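Local coordinates for L protein (CAS virus, PDB 5MV0) that probably serves as the cap-snatching endonuclease domain of the viral polymerase, cleaving host mRNA to supply capped primers for viral transcription, at residues Ile17-Ser28 against Leu44-Arg55. Sequence-based numbering, arbitrary orientation. Where two conformers were deposited one is given.
Sequences ILSIEPDLYKQS and LRATIHELNCCR
Leu24 drives its forked end into the flank of helix 34-57, and the two branches find different partners. Leu24 CD1 lies 3.6 Å from Ile48 CG1, whereas its CD2 passes Thr47 CG2 at 3.6 Å, the two side chains running in opposite directions, and also reaches Leu51 CD2. Leu44, with CG anti to its backbone N (chi1 -175°), brings its methyls to the other end of this apolar patch: CD2 meets Ile17 CG2 tip to tip at 4.0 Å, and CD1 touches Leu18 CD2. Ile17 also packs on Leu157 and Leu161 of helix 155-170, so the tight side continues into the helical part of the fold. That fold belongs to the arenavirus cap-snatching domain, of the PDDEXK nuclease clan; here the 3-10 segment 22-27, just past the end of helix 4-20, is laid against helix 34-57. The solvent side is polar instead: Arg55 and Asp23 are exposed there, while Glu21 is buried. Arg55 grips Glu21 end-on, NH1 to OE2 and NH2 to OE1, both 2.8 Å; each oxygen is met on its syn side, but from out of the carboxylate plane, the two planes being 37° apart. Asp23 OD2 adds a long, weak bond to Arg55 NH2, 3.4 Å, its carboxylate 71° from the guanidinium plane. Asn152 donates a hydrogen bond to Glu21 OE2, while Leu51 CD2 lies 3.9 Å above the Arg55 guanidinium plane, offset toward its rim.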
ATOM      1  N   ILE B  17       5.590  -3.172  -1.720  1.00 11.33           N
ATOM      2  CA  ILE B  17       5.761  -3.033  -0.271  1.00 12.96           C
ATOM      3  C   ILE B  17       4.759  -2.052   0.312  1.00 10.31           C
ATOM      4  O   ILE B  17       4.170  -2.296   1.378  1.00 13.20           O
ATOM      5  CB  ILE B  17       7.202  -2.599   0.055  1.00 13.20           C
ATOM      6  CG1 ILE B  17       8.170  -3.747  -0.255  1.00 12.50           C
ATOM      7  CG2 ILE B  17       7.293  -2.172   1.522  1.00 12.51           C
ATOM      8  CD1 ILE B  17       9.643  -3.332  -0.104  1.00 13.17           C
ATOM      9  N   LEU B  18       4.577  -0.909  -0.346  1.00 10.11           N
ATOM     10  CA  LEU B  18       3.641   0.077   0.169  1.00 13.52           C
ATOM     11  C   LEU B  18       2.192  -0.375   0.024  1.00 12.32           C
ATOM     12  O   LEU B  18       1.328   0.144   0.736  1.00 15.06           O
ATOM     13  CB  LEU B  18       3.859   1.431  -0.528  1.00 12.03           C
ATOM     14  CG  LEU B  18       5.275   2.029  -0.374  1.00 18.10           C
ATOM     15  CD1 LEU B  18       5.352   3.427  -0.986  1.00 16.09           C
ATOM     16  CD2 LEU B  18       5.758   2.060   1.066  1.00 15.97           C
ATOM     17  N   SER B  19       1.905  -1.309  -0.888  1.00 11.61           N
ATOM     18  CA  SER B  19       0.570  -1.906  -0.938  1.00 13.11           C
ATOM     19  C   SER B  19       0.342  -2.841   0.243  1.00 16.24           C
ATOM     20  O   SER B  19      -0.768  -2.904   0.797  1.00 17.09           O
ATOM     21  CB  SER B  19       0.386  -2.663  -2.254  1.00 13.84           C
ATOM     22  OG  SER B  19       0.582  -1.812  -3.387  1.00 14.36           O
ATOM     23  N   ILE B  20       1.381  -3.593   0.619  1.00 16.55           N
ATOM     24  CA  ILE B  20       1.282  -4.578   1.696  1.00 19.47           C
ATOM     25  C   ILE B  20       1.196  -3.896   3.058  1.00 22.30           C
ATOM     26  O   ILE B  20       0.460  -4.348   3.942  1.00 19.17           O
ATOM     27  CB  ILE B  20       2.486  -5.534   1.624  1.00 16.35           C
ATOM     28  CG1 ILE B  20       2.428  -6.386   0.358  1.00 16.40           C
ATOM     29  CG2 ILE B  20       2.568  -6.418   2.881  1.00 18.47           C
ATOM     30  CD1 ILE B  20       3.710  -7.206   0.097  1.00 16.14           C
ATOM     31  N   GLU B  21       1.968  -2.821   3.265  1.00 17.16           N
ATOM     32  CA  GLU B  21       2.010  -2.080   4.533  1.00 16.97           C
ATOM     33  C   GLU B  21       1.824  -0.599   4.243  1.00 18.64           C
ATOM     34  O   GLU B  21       2.796   0.172   4.233  1.00 19.15           O
ATOM     35  CB  GLU B  21       3.331  -2.296   5.282  1.00 22.94           C
ATOM     36  CG  GLU B  21       3.431  -3.605   6.038  1.00 30.38           C
ATOM     37  CD  GLU B  21       2.672  -3.598   7.367  1.00 29.89           C
ATOM     38  OE1 GLU B  21       1.912  -2.636   7.664  1.00 24.42           O
ATOM     39  OE2 GLU B  21       2.863  -4.565   8.126  1.00 32.85           O
ATOM     40  N   PRO B  22       0.581  -0.163   4.009  1.00 16.01           N
ATOM     41  CA  PRO B  22       0.345   1.221   3.564  1.00 16.32           C
ATOM     42  C   PRO B  22       0.631   2.285   4.607  1.00 17.86           C
ATOM     43  O   PRO B  22       0.673   3.469   4.242  1.00 16.70           O
ATOM     44  CB  PRO B  22      -1.148   1.216   3.181  1.00 16.63           C
ATOM     45  CG  PRO B  22      -1.459  -0.218   2.896  1.00 18.25           C
ATOM     46  CD  PRO B  22      -0.631  -0.991   3.899  1.00 15.91           C
ATOM     47  N   ASP B  23       0.816   1.931   5.882  1.00 20.66           N
ATOM     48  CA  ASP B  23       1.301   2.922   6.842  1.00 25.61           C
ATOM     49  C   ASP B  23       2.651   3.497   6.434  1.00 28.37           C
ATOM     50  O   ASP B  23       3.014   4.590   6.879  1.00 24.70           O
ATOM     51  CB  ASP B  23       1.425   2.317   8.241  1.00 26.13           C
ATOM     52  CG  ASP B  23       0.080   2.105   8.906  1.00 34.43           C
ATOM     53  OD1 ASP B  23      -0.905   2.742   8.482  1.00 38.41           O
ATOM     54  OD2 ASP B  23       0.015   1.298   9.857  1.00 45.60           O
ATOM     55  N   LEU B  24       3.408   2.780   5.603  1.00 21.58           N
ATOM     56  CA  LEU B  24       4.695   3.289   5.151  1.00 22.24           C
ATOM     57  C   LEU B  24       4.558   4.330   4.047  1.00 24.70           C
ATOM     58  O   LEU B  24       5.535   5.041   3.767  1.00 19.72           O
ATOM     59  CB  LEU B  24       5.563   2.129   4.657  1.00 19.82           C
ATOM     60  CG  LEU B  24       5.932   1.047   5.676  1.00 25.69           C
ATOM     61  CD1 LEU B  24       6.441  -0.197   4.960  1.00 26.62           C
ATOM     62  CD2 LEU B  24       6.986   1.581   6.617  1.00 21.27           C
ATOM     63  N   TYR B  25       3.382   4.412   3.402  1.00 16.68           N
ATOM     64  CA  TYR B  25       3.218   5.298   2.248  1.00 17.84           C
ATOM     65  C   TYR B  25       3.600   6.733   2.590  1.00 21.90           C
ATOM     66  O   TYR B  25       4.229   7.430   1.781  1.00 19.05           O
ATOM     67  CB  TYR B  25       1.772   5.251   1.737  1.00 18.22           C
ATOM     68  CG  TYR B  25       1.435   6.398   0.796  1.00 20.95           C
ATOM     69  CD1 TYR B  25       0.715   7.504   1.244  1.00 19.84           C
ATOM     70  CD2 TYR B  25       1.867   6.385  -0.530  1.00 20.75           C
ATOM     71  CE1 TYR B  25       0.415   8.559   0.397  1.00 21.95           C
ATOM     72  CE2 TYR B  25       1.573   7.440  -1.384  1.00 17.75           C
ATOM     73  CZ  TYR B  25       0.851   8.519  -0.914  1.00 19.08           C
ATOM     74  OH  TYR B  25       0.575   9.570  -1.748  1.00 20.58           O
ATOM     75  N   LYS B  26       3.228   7.198   3.781  1.00 20.88           N
ATOM     76  CA  LYS B  26       3.437   8.617   4.082  1.00 24.33           C
ATOM     77  C   LYS B  26       4.902   8.946   4.318  1.00 25.59           C
ATOM     78  O   LYS B  26       5.280  10.118   4.273  1.00 29.32           O
ATOM     79  CB  LYS B  26       2.604   9.042   5.291  1.00 23.46           C
ATOM     80  CG  LYS B  26       2.750   8.165   6.526  1.00 34.25           C
ATOM     81  CD  LYS B  26       1.779   8.614   7.618  1.00 33.66           C
ATOM     82  CE  LYS B  26       1.767   7.641   8.791  1.00 39.94           C
ATOM     83  NZ  LYS B  26       1.160   6.323   8.401  1.00 39.05           N
ATOM     84  N   GLN B  27       5.737   7.940   4.543  1.00 24.50           N
ATOM     85  CA  GLN B  27       7.155   8.116   4.796  0.69 27.26           C
ATOM     86  C   GLN B  27       8.016   7.774   3.593  1.00 28.11           C
ATOM     87  O   GLN B  27       9.244   7.776   3.701  1.00 28.46           O
ATOM     88  CB  GLN B  27       7.582   7.249   5.976  0.69 28.28           C
ATOM     89  CG  GLN B  27       7.040   7.693   7.305  0.69 31.22           C
ATOM     90  CD  GLN B  27       7.660   6.903   8.418  0.69 33.61           C
ATOM     91  OE1 GLN B  27       7.306   5.740   8.636  0.69 28.39           O
ATOM     92  NE2 GLN B  27       8.619   7.512   9.119  0.69 26.40           N
ATOM     93  N   SER B  28       7.412   7.472   2.451  1.00 21.70           N
ATOM     94  CA  SER B  28       8.196   6.983   1.334  1.00 17.75           C
ATOM     95  C   SER B  28       7.886   7.793   0.088  1.00 25.23           C
ATOM     96  O   SER B  28       7.136   8.775   0.116  1.00 26.11           O
ATOM     97  CB  SER B  28       7.949   5.487   1.110  1.00 22.17           C
ATOM     98  OG  SER B  28       9.071   4.901   0.461  1.00 26.25           O
ATOM     99  N   LEU B  44      13.466   3.220   3.111  1.00 14.02           N
ATOM    100  CA  LEU B  44      12.316   2.350   3.367  1.00 14.75           C
ATOM    101  C   LEU B  44      12.733   1.080   4.102  1.00 13.10           C
ATOM    102  O   LEU B  44      12.035   0.613   5.014  1.00 14.52           O
ATOM    103  CB  LEU B  44      11.629   2.012   2.046  1.00 10.25           C
ATOM    104  CG  LEU B  44      10.330   1.191   2.114  1.00 16.04           C
ATOM    105  CD1 LEU B  44       9.266   1.930   2.930  1.00 12.67           C
ATOM    106  CD2 LEU B  44       9.828   0.829   0.698  1.00 15.98           C
ATOM    107  N   ARG B  45      13.869   0.506   3.724  1.00 11.73           N
ATOM    108  CA  ARG B  45      14.373  -0.663   4.440  1.00 16.42           C
ATOM    109  C   ARG B  45      14.503  -0.381   5.939  1.00 14.88           C
ATOM    110  O   ARG B  45      14.050  -1.175   6.781  1.00 17.55           O
ATOM    111  CB  ARG B  45      15.706  -1.069   3.823  1.00 14.33           C
ATOM    112  CG  ARG B  45      16.484  -2.134   4.533  1.00 16.22           C
ATOM    113  CD  ARG B  45      17.679  -2.519   3.653  1.00 19.02           C
ATOM    114  NE  ARG B  45      18.512  -3.523   4.293  1.00 21.81           N
ATOM    115  CZ  ARG B  45      19.518  -3.241   5.113  1.00 24.24           C
ATOM    116  NH1 ARG B  45      19.822  -1.976   5.393  1.00 22.63           N
ATOM    117  NH2 ARG B  45      20.214  -4.223   5.660  1.00 22.86           N
ATOM    118  N   ALA B  46      15.101   0.765   6.285  1.00 14.71           N
ATOM    119  CA  ALA B  46      15.252   1.139   7.689  1.00 13.12           C
ATOM    120  C   ALA B  46      13.905   1.423   8.340  1.00 15.29           C
ATOM    121  O   ALA B  46      13.698   1.087   9.512  1.00 13.70           O
ATOM    122  CB  ALA B  46      16.173   2.359   7.811  1.00 14.04           C
ATOM    123  N   THR B  47      12.980   2.052   7.602  1.00 12.35           N
ATOM    124  CA  THR B  47      11.671   2.393   8.170  1.00 12.67           C
ATOM    125  C   THR B  47      10.832   1.144   8.437  1.00 15.92           C
ATOM    126  O   THR B  47      10.075   1.098   9.416  1.00 15.82           O
ATOM    127  CB  THR B  47      10.915   3.346   7.234  1.00 20.66           C
ATOM    128  OG1 THR B  47      11.666   4.551   7.065  1.00 17.68           O
ATOM    129  CG2 THR B  47       9.587   3.711   7.817  1.00 27.49           C
ATOM    130  N   ILE B  48      10.922   0.141   7.558  1.00 15.04           N
ATOM    131  CA  ILE B  48      10.239  -1.133   7.797  1.00 17.41           C
ATOM    132  C   ILE B  48      10.729  -1.768   9.102  1.00 20.15           C
ATOM    133  O   ILE B  48       9.936  -2.238   9.937  1.00 15.89           O
ATOM    134  CB  ILE B  48      10.441  -2.071   6.588  1.00 17.62           C
ATOM    135  CG1 ILE B  48       9.752  -1.479   5.339  1.00 14.59           C
ATOM    136  CG2 ILE B  48       9.927  -3.477   6.891  1.00 15.72           C
ATOM    137  CD1 ILE B  48      10.099  -2.201   4.028  1.00 17.15           C
ATOM    138  N   HIS B  49      12.045  -1.792   9.295  1.00 13.32           N
ATOM    139  CA  HIS B  49      12.614  -2.287  10.546  1.00 17.99           C
ATOM    140  C   HIS B  49      12.048  -1.542  11.754  1.00 21.37           C
ATOM    141  O   HIS B  49      11.620  -2.170  12.734  1.00 18.31           O
ATOM    142  CB  HIS B  49      14.133  -2.154  10.496  1.00 22.49           C
ATOM    143  CG  HIS B  49      14.833  -2.673  11.708  1.00 19.63           C
ATOM    144  ND1 HIS B  49      14.726  -3.981  12.130  1.00 17.93           N
ATOM    145  CD2 HIS B  49      15.684  -2.064  12.571  1.00 20.67           C
ATOM    146  CE1 HIS B  49      15.476  -4.156  13.205  1.00 22.04           C
ATOM    147  NE2 HIS B  49      16.072  -3.010  13.490  1.00 20.06           N
ATOM    148  N   GLU B  50      12.063  -0.198  11.714  1.00 15.76           N
ATOM    149  CA  GLU B  50      11.511   0.599  12.813  1.00 18.58           C
ATOM    150  C   GLU B  50      10.057   0.254  13.065  1.00 19.57           C
ATOM    151  O   GLU B  50       9.634   0.098  14.213  1.00 17.69           O
ATOM    152  CB  GLU B  50      11.593   2.098  12.514  1.00 15.89           C
ATOM    153  CG  GLU B  50      12.958   2.718  12.425  1.00 19.84           C
ATOM    154  CD  GLU B  50      12.877   4.121  11.797  1.00 21.69           C
ATOM    155  OE1 GLU B  50      11.743   4.634  11.592  1.00 24.67           O
ATOM    156  OE2 GLU B  50      13.937   4.700  11.493  1.00 27.49           O
ATOM    157  N   LEU B  51       9.262   0.192  11.996  1.00 14.66           N
ATOM    158  CA  LEU B  51       7.839  -0.108  12.133  1.00 19.18           C
ATOM    159  C   LEU B  51       7.614  -1.438  12.843  1.00 17.42           C
ATOM    160  O   LEU B  51       6.803  -1.536  13.771  1.00 18.49           O
ATOM    161  CB  LEU B  51       7.173  -0.139  10.755  1.00 16.17           C
ATOM    162  CG  LEU B  51       5.681  -0.489  10.778  1.00 20.12           C
ATOM    163  CD1 LEU B  51       4.956   0.443  11.757  1.00 26.93           C
ATOM    164  CD2 LEU B  51       5.081  -0.386   9.385  1.00 24.61           C
ATOM    165  N   ASN B  52       8.306  -2.482  12.401  1.00 17.34           N
ATOM    166  CA  ASN B  52       8.035  -3.793  12.967  1.00 19.45           C
ATOM    167  C   ASN B  52       8.588  -3.934  14.381  1.00 25.54           C
ATOM    168  O   ASN B  52       7.998  -4.648  15.201  1.00 22.39           O
ATOM    169  CB  ASN B  52       8.564  -4.852  12.018  1.00 16.25           C
ATOM    170  CG  ASN B  52       7.712  -4.936  10.755  1.00 20.42           C
ATOM    171  OD1 ASN B  52       6.485  -4.865  10.835  1.00 22.16           O
ATOM    172  ND2 ASN B  52       8.348  -5.051   9.598  1.00 14.40           N
ATOM    173  N   CYS B  53       9.691  -3.253  14.700  1.00 17.26           N
ATOM    174  CA  CYS B  53      10.126  -3.203  16.096  1.00 20.29           C
ATOM    175  C   CYS B  53       9.066  -2.539  16.963  1.00 23.93           C
ATOM    176  O   CYS B  53       8.759  -3.024  18.061  1.00 24.01           O
ATOM    177  CB  CYS B  53      11.469  -2.475  16.223  1.00 19.13           C
ATOM    178  SG  CYS B  53      12.885  -3.378  15.563  1.00 20.66           S
ATOM    179  N   CYS B  54       8.465  -1.449  16.471  1.00 18.50           N
ATOM    180  CA  CYS B  54       7.402  -0.782  17.217  1.00 20.79           C
ATOM    181  C   CYS B  54       6.212  -1.701  17.417  1.00 28.64           C
ATOM    182  O   CYS B  54       5.664  -1.792  18.519  1.00 24.11           O
ATOM    183  CB  CYS B  54       6.960   0.489  16.501  1.00 23.74           C
ATOM    184  SG  CYS B  54       8.161   1.816  16.573  1.00 21.92           S
ATOM    185  N   ARG B  55       5.781  -2.375  16.345  1.00 22.83           N
ATOM    186  CA  ARG B  55       4.678  -3.319  16.463  1.00 24.85           C
ATOM    187  C   ARG B  55       4.986  -4.417  17.472  1.00 22.11           C
ATOM    188  O   ARG B  55       4.126  -4.776  18.283  1.00 25.05           O
ATOM    189  CB  ARG B  55       4.363  -3.933  15.103  1.00 27.60           C
ATOM    190  CG  ARG B  55       3.945  -2.921  14.063  1.00 30.26           C
ATOM    191  CD  ARG B  55       2.649  -3.342  13.437  1.00 32.02           C
ATOM    192  NE  ARG B  55       2.153  -2.376  12.468  1.00 33.21           N
ATOM    193  CZ  ARG B  55       2.015  -2.650  11.179  1.00 31.04           C
ATOM    194  NH1 ARG B  55       2.357  -3.851  10.739  1.00 32.13           N
ATOM    195  NH2 ARG B  55       1.538  -1.738  10.338  1.00 30.94           N
TER
HETATM  196  O   HOH W   1       5.207  -5.394   8.453  1.00 26.81           O
HETATM  197  O   HOH W   2      10.874   7.533  11.379  1.00 31.63           O